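Local atomic coordinates of purine nucleosidase, (IunH-1) (Sulfolobus solfataricus, PDB entry 3T8J), a protein that belongs to the nucleosidase clan, has an alpha/beta fold built round a mixed beta sheet, and holds a sodium ion. Residues A[6-9]-A[13-16]; A[117-122]-A[240-245]; A[234-239]-A[298-303]. All blocks are in the same frame, centred on the assembly; numbering follows the deposited sequence.

Contact 1: residues A[6-9]-A[13-16]; sequences IDCD and DDVL. With NA (sodium ion), chain B.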
loop_
_atom_site.group_PDB
_atom_site.type_symbol
_atom_site.label_atom_id
_atom_site.label_comp_id
_atom_site.label_asym_id
_atom_site.label_seq_id
_atom_site.Cartn_x
_atom_site.Cartn_y
_atom_site.Cartn_z
ATOM N N ILE A 6 7.943 -14.954 -30.517
ATOM C CA ILE A 6 8.099 -13.527 -30.253
ATOM C C ILE A 6 6.741 -12.970 -29.842
ATOM O O ILE A 6 5.752 -13.178 -30.527
ATOM C CB ILE A 6 8.730 -12.760 -31.475
ATOM C CG1 ILE A 6 8.978 -11.283 -31.140
ATOM C CG2 ILE A 6 7.916 -12.906 -32.743
ATOM C CD1 ILE A 6 9.767 -10.542 -32.250
ATOM N N ASP A 7 6.712 -12.281 -28.701
ATOM C CA ASP A 7 5.491 -11.734 -28.098
ATOM C C ASP A 7 5.520 -10.218 -28.241
ATOM O O ASP A 7 6.420 -9.557 -27.727
ATOM C CB ASP A 7 5.402 -12.182 -26.630
ATOM C CG ASP A 7 4.059 -11.836 -25.974
ATOM O OD1 ASP A 7 2.998 -12.425 -26.309
ATOM O OD2 ASP A 7 4.047 -10.927 -25.095
ATOM N N CYS A 8 4.520 -9.703 -28.966
ATOM C CA CYS A 8 4.503 -8.337 -29.517
ATOM C C CYS A 8 3.248 -7.524 -29.151
ATOM O O CYS A 8 2.116 -7.968 -29.385
ATOM C CB CYS A 8 4.540 -8.407 -31.052
ATOM S SG CYS A 8 6.008 -9.153 -31.722
ATOM N N ASP A 9 3.460 -6.299 -28.640
ATOM C CA ASP A 9 2.445 -5.227 -28.624
ATOM C C ASP A 9 2.769 -4.331 -29.816
ATOM O O ASP A 9 3.314 -3.251 -29.685
ATOM C CB ASP A 9 2.362 -4.454 -27.282
ATOM C CG ASP A 9 3.681 -3.797 -26.822
ATOM O OD1 ASP A 9 3.608 -2.772 -26.101
ATOM O OD2 ASP A 9 4.802 -4.309 -27.091
ATOM N N ASP A 13 9.589 -1.246 -33.257
ATOM C CA ASP A 13 10.742 -2.026 -32.815
ATOM C C ASP A 13 10.386 -3.510 -32.687
ATOM O O ASP A 13 11.299 -4.366 -32.707
ATOM C CB ASP A 13 11.327 -1.481 -31.499
ATOM C CG ASP A 13 12.853 -1.390 -31.516
ATOM O OD1 ASP A 13 13.448 -1.016 -32.556
ATOM O OD2 ASP A 13 13.480 -1.649 -30.477
ATOM N N ASP A 14 9.095 -3.843 -32.575
ATOM C CA ASP A 14 8.646 -5.257 -32.618
ATOM C C ASP A 14 8.813 -5.801 -34.036
ATOM O O ASP A 14 9.263 -6.915 -34.240
ATOM C CB ASP A 14 7.164 -5.412 -32.199
ATOM C CG ASP A 14 6.857 -4.846 -30.831
ATOM O OD1 ASP A 14 6.830 -5.651 -29.860
ATOM O OD2 ASP A 14 6.637 -3.602 -30.706
ATOM N N VAL A 15 8.357 -5.020 -35.029
ATOM C CA VAL A 15 8.552 -5.389 -36.435
ATOM C C VAL A 15 10.031 -5.596 -36.748
ATOM O O VAL A 15 10.424 -6.636 -37.329
ATOM C CB VAL A 15 7.940 -4.347 -37.397
ATOM C CG1 VAL A 15 8.305 -4.698 -38.890
ATOM C CG2 VAL A 15 6.421 -4.314 -37.194
ATOM N N LEU A 16 10.882 -4.659 -36.332
ATOM C CA LEU A 16 12.311 -4.818 -36.610
ATOM C C LEU A 16 12.934 -6.027 -35.889
ATOM O O LEU A 16 13.806 -6.686 -36.438
ATOM C CB LEU A 16 13.081 -3.542 -36.280
ATOM C CG LEU A 16 14.398 -3.387 -37.035
ATOM C CD1 LEU A 16 14.139 -2.985 -38.496
ATOM C CD2 LEU A 16 15.307 -2.362 -36.367
HETATM NA NA NA B . 6.884 -5.059 -27.644
HETATM O O HOH W 1 7.539 -2.863 -28.185
#
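Asp9 and Asp14 bring two acidic side chains together through one sodium ion. Asp9 OD2 binds the metal at 2.3 Å, and Asp14 OD1 does so at the same distance. Asp9 OD2 and Asp14 OD1 stay 3.7 Å apart, and the cation would offset the repulsion between them. The carboxylate planes stand 89° apart and the side chains cross at about a right angle; each acid gives one oxygen to the ion. The side chain of Asp9 sets out away from the helix; CG sits between N and the carbonyl carbon (chi1 57°), and OD2 comes back to the ion. A water 2.4 Å from the sodium donates to Asp14 OD2 at 2.8 Å. That same OD2 accepts the backbone N-H of Ala11, while Asp9 OD1 accepts the backbone N-H of Asn37. Both carboxylates are therefore fixed in rotation, each with one oxygen on the metal. The residues lie at the end of strand 3-8 and the start of helix 12-23, the first half of a beta-alpha-beta unit. Asp7, Asp9, Asp13 and Asp14 fit the DxDxxxDD pattern that marks the nucleoside hydrolase family, whose members usually hold calcium at this place. Ile121 O and Ser122 OG complete the protein ligands. Away from the metal the contact is van der Waals packing. Cys8 SG rests 3.9 Å from Asp14 CB, and Cys8 CA lies 3.6 Å from Asp14 OD1. Two residues earlier on the strand, Ile6 CD1 lies 4.2 Å from Asp14 O. Ile6 and Cys8 also lean on Val31 of strand 27-33.

Contact 2: residues A[117-122]-A[240-245]; sequences EFLAIS and ITTAIA. With NA (sodium ion), chain B.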
loop_
_atom_site.group_PDB
_atom_site.type_symbol
_atom_site.label_atom_id
_atom_site.label_comp_id
_atom_site.label_asym_id
_atom_site.label_seq_id
_atom_site.Cartn_x
_atom_site.Cartn_y
_atom_site.Cartn_z
ATOM N N GLU A 117 12.619 -20.838 -26.971
ATOM C CA GLU A 117 13.001 -19.590 -26.368
ATOM C C GLU A 117 11.872 -18.591 -26.555
ATOM O O GLU A 117 11.184 -18.611 -27.577
ATOM C CB GLU A 117 14.314 -19.077 -26.958
ATOM C CG GLU A 117 15.472 -20.107 -26.732
ATOM C CD GLU A 117 16.815 -19.625 -27.255
ATOM O OE1 GLU A 117 17.302 -18.586 -26.756
ATOM O OE2 GLU A 117 17.411 -20.312 -28.146
ATOM N N PHE A 118 11.687 -17.734 -25.570
ATOM C CA PHE A 118 10.577 -16.765 -25.572
ATOM C C PHE A 118 11.132 -15.350 -25.555
ATOM O O PHE A 118 11.802 -14.949 -24.607
ATOM C CB PHE A 118 9.666 -17.006 -24.348
ATOM C CG PHE A 118 8.341 -16.331 -24.414
ATOM C CD1 PHE A 118 7.215 -17.018 -24.855
ATOM C CD2 PHE A 118 8.194 -15.018 -23.992
ATOM C CE1 PHE A 118 5.972 -16.380 -24.926
ATOM C CE2 PHE A 118 6.944 -14.370 -24.060
ATOM C CZ PHE A 118 5.828 -15.081 -24.514
ATOM N N LEU A 119 10.848 -14.581 -26.618
ATOM C CA LEU A 119 11.325 -13.204 -26.720
ATOM C C LEU A 119 10.189 -12.285 -26.248
ATOM O O LEU A 119 9.235 -11.997 -26.989
ATOM C CB LEU A 119 11.785 -12.925 -28.151
ATOM C CG LEU A 119 12.324 -11.533 -28.442
ATOM C CD1 LEU A 119 13.515 -11.152 -27.557
ATOM C CD2 LEU A 119 12.702 -11.406 -29.929
ATOM N N ALA A 120 10.294 -11.908 -24.969
ATOM C CA ALA A 120 9.306 -11.126 -24.242
ATOM C C ALA A 120 9.678 -9.655 -24.338
ATOM O O ALA A 120 10.257 -9.075 -23.405
ATOM C CB ALA A 120 9.252 -11.579 -22.761
ATOM N N ILE A 121 9.304 -9.046 -25.465
ATOM C CA ILE A 121 9.597 -7.623 -25.732
ATOM C C ILE A 121 8.394 -6.708 -25.494
ATOM O O ILE A 121 8.355 -5.589 -25.988
ATOM C CB ILE A 121 10.198 -7.413 -27.150
ATOM C CG1 ILE A 121 9.375 -8.099 -28.246
ATOM C CG2 ILE A 121 11.645 -7.944 -27.187
ATOM C CD1 ILE A 121 9.713 -7.630 -29.692
ATOM N N SER A 122 7.425 -7.197 -24.738
ATOM C CA SER A 122 6.131 -6.552 -24.519
ATOM C C SER A 122 5.631 -6.805 -23.100
ATOM O O SER A 122 6.257 -7.584 -22.336
ATOM C CB SER A 122 5.136 -7.125 -25.544
ATOM O OG SER A 122 5.699 -7.089 -26.869
ATOM N N ILE A 240 17.722 -4.211 -29.518
ATOM C CA ILE A 240 18.896 -4.545 -28.706
ATOM C C ILE A 240 18.696 -5.865 -27.958
ATOM O O ILE A 240 19.608 -6.718 -27.929
ATOM C CB ILE A 240 19.274 -3.397 -27.746
ATOM C CG1 ILE A 240 19.889 -2.235 -28.518
ATOM C CG2 ILE A 240 20.287 -3.887 -26.683
ATOM C CD1 ILE A 240 20.061 -0.925 -27.684
ATOM N N THR A 241 17.514 -6.049 -27.361
ATOM C CA THR A 241 17.206 -7.290 -26.656
ATOM C C THR A 241 17.349 -8.477 -27.612
ATOM O O THR A 241 17.956 -9.491 -27.285
ATOM C CB THR A 241 15.789 -7.258 -26.063
ATOM O OG1 THR A 241 15.679 -6.124 -25.177
ATOM C CG2 THR A 241 15.460 -8.565 -25.306
ATOM N N THR A 242 16.777 -8.328 -28.796
ATOM C CA THR A 242 16.806 -9.362 -29.831
ATOM C C THR A 242 18.234 -9.653 -30.315
ATOM O O THR A 242 18.625 -10.808 -30.507
ATOM C CB THR A 242 15.904 -8.951 -31.024
ATOM O OG1 THR A 242 14.579 -8.651 -30.547
ATOM C CG2 THR A 242 15.808 -10.061 -32.065
ATOM N N ALA A 243 19.008 -8.593 -30.518
ATOM C CA ALA A 243 20.399 -8.730 -30.969
ATOM C C ALA A 243 21.214 -9.511 -29.943
ATOM O O ALA A 243 22.025 -10.352 -30.320
ATOM C CB ALA A 243 21.035 -7.347 -31.262
ATOM N N ILE A 244 21.001 -9.229 -28.659
ATOM C CA ILE A 244 21.701 -9.957 -27.585
ATOM C C ILE A 244 21.224 -11.420 -27.560
ATOM O O ILE A 244 22.026 -12.352 -27.349
ATOM C CB ILE A 244 21.478 -9.272 -26.220
ATOM C CG1 ILE A 244 22.214 -7.939 -26.161
ATOM C CG2 ILE A 244 21.914 -10.176 -25.060
ATOM C CD1 ILE A 244 21.731 -7.068 -25.006
ATOM N N ALA A 245 19.923 -11.657 -27.781
ATOM C CA ALA A 245 19.434 -13.053 -27.838
ATOM C C ALA A 245 20.128 -13.839 -28.950
ATOM O O ALA A 245 20.547 -14.986 -28.762
ATOM C CB ALA A 245 17.916 -13.095 -28.003
HETATM NA NA NA B . 6.884 -5.059 -27.644
HETATM O O HOH W 1 7.539 -2.863 -28.185
#
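Leu119 meets Thr241 and Thr242 with its two methyl groups: CD1 on Thr241 and at the flank of Thr242, CD2 on Thr242. Leu119 CD1 packs on Thr241 CG2 at 3.9 Å. CD2 lies closer, 3.4 Å from Thr242 OG1, and also touches Thr242 CG2 at 4.0 Å. Leu119 CG is anti to the backbone N (chi1 -180°), which sends the fork out from strand 116-120 toward helix 237-246. The leucine and Thr242 side chains cross at about a right angle. Both threonine hydroxyls turn back on their own helix: Thr241 OG1 bonds to Pro237 O and Thr242 OG1 to Asp238 O, one turn earlier. Thr242 OG1 has a weak second bond to Ser17 OG. The methyl of Thr241 is left to face the strand. Ile121 adds a lighter touch, its CG2 4.3 Å from Thr241 CG2. Leu21 of helix 12-23 and Trp145 of strand 141-147 also press on Leu119. Just past the strand, a backbone carbonyl and a hydroxyl bind the ion: Ile121 O at 2.3 Å and Ser122 OG at 2.5 Å. Ser122 OG also hydrogen-bonds to Asp7 O, which fixes the hydroxyl while it faces the metal. The chemistry is thus divided: the helix meets the strand by van der Waals packing, including a methyl against a hydroxyl oxygen already bonded to its own helix, and the oxygen ligands that follow the strand serve the ion.

Contact 3: residues A[234-239]-A[298-303]; sequences HPHPDA and KSFMEK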
loop_
_atom_site.group_PDB
_atom_site.type_symbol
_atom_site.label_atom_id
_atom_site.label_comp_id
_atom_site.label_asym_id
_atom_site.label_seq_id
_atom_site.Cartn_x
_atom_site.Cartn_y
_atom_site.Cartn_z
ATOM N N HIS A 234 16.925 8.178 -31.432
ATOM C CA HIS A 234 15.877 7.264 -31.001
ATOM C C HIS A 234 16.518 5.999 -30.446
ATOM O O HIS A 234 17.633 5.629 -30.835
ATOM C CB HIS A 234 14.862 6.937 -32.099
ATOM C CG HIS A 234 15.396 6.115 -33.228
ATOM N ND1 HIS A 234 15.844 6.666 -34.409
ATOM C CD2 HIS A 234 15.490 4.774 -33.378
ATOM C CE1 HIS A 234 16.217 5.696 -35.228
ATOM N NE2 HIS A 234 16.023 4.540 -34.621
ATOM N N PRO A 235 15.815 5.351 -29.520
ATOM C CA PRO A 235 16.346 4.121 -28.945
ATOM C C PRO A 235 15.835 2.863 -29.657
ATOM O O PRO A 235 14.874 2.925 -30.424
ATOM C CB PRO A 235 15.816 4.182 -27.526
ATOM C CG PRO A 235 14.467 4.785 -27.675
ATOM C CD PRO A 235 14.606 5.799 -28.795
ATOM N N HIS A 236 16.479 1.725 -29.361
ATOM C CA HIS A 236 16.122 0.410 -29.913
ATOM C C HIS A 236 15.954 -0.604 -28.761
ATOM O O HIS A 236 16.725 -1.564 -28.642
ATOM C CB HIS A 236 17.221 -0.068 -30.875
ATOM C CG HIS A 236 17.037 0.362 -32.302
ATOM N ND1 HIS A 236 15.900 0.076 -33.030
ATOM C CD2 HIS A 236 17.888 0.977 -33.166
ATOM C CE1 HIS A 236 16.043 0.528 -34.266
ATOM N NE2 HIS A 236 17.239 1.082 -34.375
ATOM N N PRO A 237 14.946 -0.395 -27.899
ATOM C CA PRO A 237 14.810 -1.280 -26.742
ATOM C C PRO A 237 14.656 -2.750 -27.127
ATOM O O PRO A 237 15.345 -3.636 -26.568
ATOM C CB PRO A 237 13.558 -0.740 -26.018
ATOM C CG PRO A 237 12.797 0.002 -27.062
ATOM C CD PRO A 237 13.849 0.584 -27.988
ATOM N N ASP A 238 13.745 -3.042 -28.046
ATOM C CA ASP A 238 13.467 -4.428 -28.444
ATOM C C ASP A 238 14.534 -4.992 -29.377
ATOM O O ASP A 238 14.926 -6.153 -29.242
ATOM C CB ASP A 238 12.075 -4.502 -29.088
ATOM C CG ASP A 238 11.011 -3.892 -28.211
ATOM O OD1 ASP A 238 11.112 -3.977 -26.961
ATOM O OD2 ASP A 238 10.052 -3.288 -28.750
ATOM N N ALA A 239 15.032 -4.175 -30.297
ATOM C CA ALA A 239 16.030 -4.654 -31.237
ATOM C C ALA A 239 17.364 -4.973 -30.554
ATOM O O ALA A 239 18.046 -5.918 -30.946
ATOM C CB ALA A 239 16.209 -3.637 -32.397
ATOM N N LYS A 298 28.889 -0.655 -31.351
ATOM C CA LYS A 298 29.385 -0.901 -32.698
ATOM C C LYS A 298 28.878 -2.242 -33.210
ATOM O O LYS A 298 28.376 -2.334 -34.332
ATOM C CB LYS A 298 30.914 -0.867 -32.723
ATOM C CG LYS A 298 31.519 -1.180 -34.083
ATOM C CD LYS A 298 33.010 -0.901 -34.089
ATOM C CE LYS A 298 33.661 -1.328 -35.401
ATOM N NZ LYS A 298 35.136 -1.128 -35.390
ATOM N N SER A 299 28.979 -3.272 -32.371
ATOM C CA SER A 299 28.508 -4.605 -32.745
ATOM C C SER A 299 27.003 -4.620 -33.004
ATOM O O SER A 299 26.551 -5.264 -33.949
ATOM C CB SER A 299 28.872 -5.639 -31.671
ATOM O OG SER A 299 30.271 -5.801 -31.577
ATOM N N PHE A 300 26.240 -3.910 -32.172
ATOM C CA PHE A 300 24.801 -3.844 -32.355
ATOM C C PHE A 300 24.446 -3.186 -33.687
ATOM O O PHE A 300 23.656 -3.719 -34.463
ATOM C CB PHE A 300 24.122 -3.095 -31.202
ATOM C CG PHE A 300 22.694 -2.761 -31.489
ATOM C CD1 PHE A 300 21.760 -3.761 -31.688
ATOM C CD2 PHE A 300 22.289 -1.450 -31.610
ATOM C CE1 PHE A 300 20.445 -3.465 -31.986
ATOM C CE2 PHE A 300 20.977 -1.138 -31.919
ATOM C CZ PHE A 300 20.048 -2.148 -32.116
ATOM N N MET A 301 25.052 -2.040 -33.974
ATOM C CA MET A 301 24.731 -1.326 -35.212
ATOM C C MET A 301 25.165 -2.092 -36.455
ATOM O O MET A 301 24.554 -1.969 -37.507
ATOM C CB MET A 301 25.311 0.087 -35.198
ATOM C CG MET A 301 24.615 1.019 -34.215
ATOM S SD MET A 301 22.840 1.228 -34.505
ATOM C CE MET A 301 22.823 2.195 -36.020
ATOM N N GLU A 302 26.204 -2.907 -36.333
ATOM C CA GLU A 302 26.579 -3.789 -37.439
ATOM C C GLU A 302 25.434 -4.758 -37.801
ATOM O O GLU A 302 25.199 -5.007 -38.992
ATOM C CB GLU A 302 27.884 -4.532 -37.125
ATOM C CG GLU A 302 29.093 -3.605 -37.140
ATOM C CD GLU A 302 30.418 -4.302 -36.826
ATOM O OE1 GLU A 302 30.400 -5.456 -36.332
ATOM O OE2 GLU A 302 31.484 -3.692 -37.082
ATOM N N LYS A 303 24.724 -5.280 -36.792
ATOM C CA LYS A 303 23.563 -6.150 -37.028
ATOM C C LYS A 303 22.438 -5.373 -37.698
ATOM O O LYS A 303 21.740 -5.896 -38.563
ATOM C CB LYS A 303 23.016 -6.773 -35.727
ATOM C CG LYS A 303 23.822 -7.877 -35.086
ATOM C CD LYS A 303 23.916 -9.141 -35.953
ATOM C CE LYS A 303 24.546 -10.313 -35.180
ATOM N NZ LYS A 303 25.659 -9.855 -34.248
#
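The backbone of 234-239 runs extended through His234 and Pro235, then turns into helix 237-246 with His236 at the N-cap position. Segment 298-303 is helical throughout. The closest CA atoms are those of Ala239 and Phe300, 8.9 Å apart. The side chains bridge this separation, with Phe300 the most buried by the contact. With chi1 at 168° the Phe300 ring extends away from its own N, toward the first turn of helix 237-246. Its tip, CZ, sits 3.7 Å from His236 CB and 4.1 Å from Ala239 CB. Phe300 CE1 comes 3.6 Å from Ala239 O. The Phe300 and His236 rings meet obliquely, with centroids 5.7 Å apart and planes at 68°. His236 CG lies in the plane of the phenyl ring at its edge. The contact joins the last helix of the fold, 297-308, to helix 237-246. The former directly follows strand 289-295 of the central sheet. The latter starts near the sodium site and runs on beside strand 116-120. His236 is held at both ring nitrogens: ND1 bonds to Asp13 OD1 and NE2 to Tyr214 OH. These two bonds fix its rotation, so Phe300 meets a ring that has little freedom to turn. On one face of the His236 ring stands His234 CD2, 4.2 Å above the plane and offset toward the rim. His234 NE2 shares the hydroxyl of Tyr214. Asp13 also bonds through OD2 to the backbone N of Ala239, which ties the same carboxylate to the helix start.

From the N terminus, contact 1 comes first: it closes a tight loop of three residues between strand 3-8 and helix 12-23. Contact 2 opens later, on the neighbouring strand 116-120, and closes a long loop at helix 237-246. Contact 3 opens at 234-239, before contact 2 has closed, and ends in helix 297-308, so these two cross. Both use helix 237-246, and Phe300 also packs on Ile240 and Ala243. Contacts 1 and 2 share the sodium ion and its water. Contact 1 meets contact 3 through Asp13. Together they tie two adjacent central strands to the first helix, helix 237-246 and the C-terminal helix.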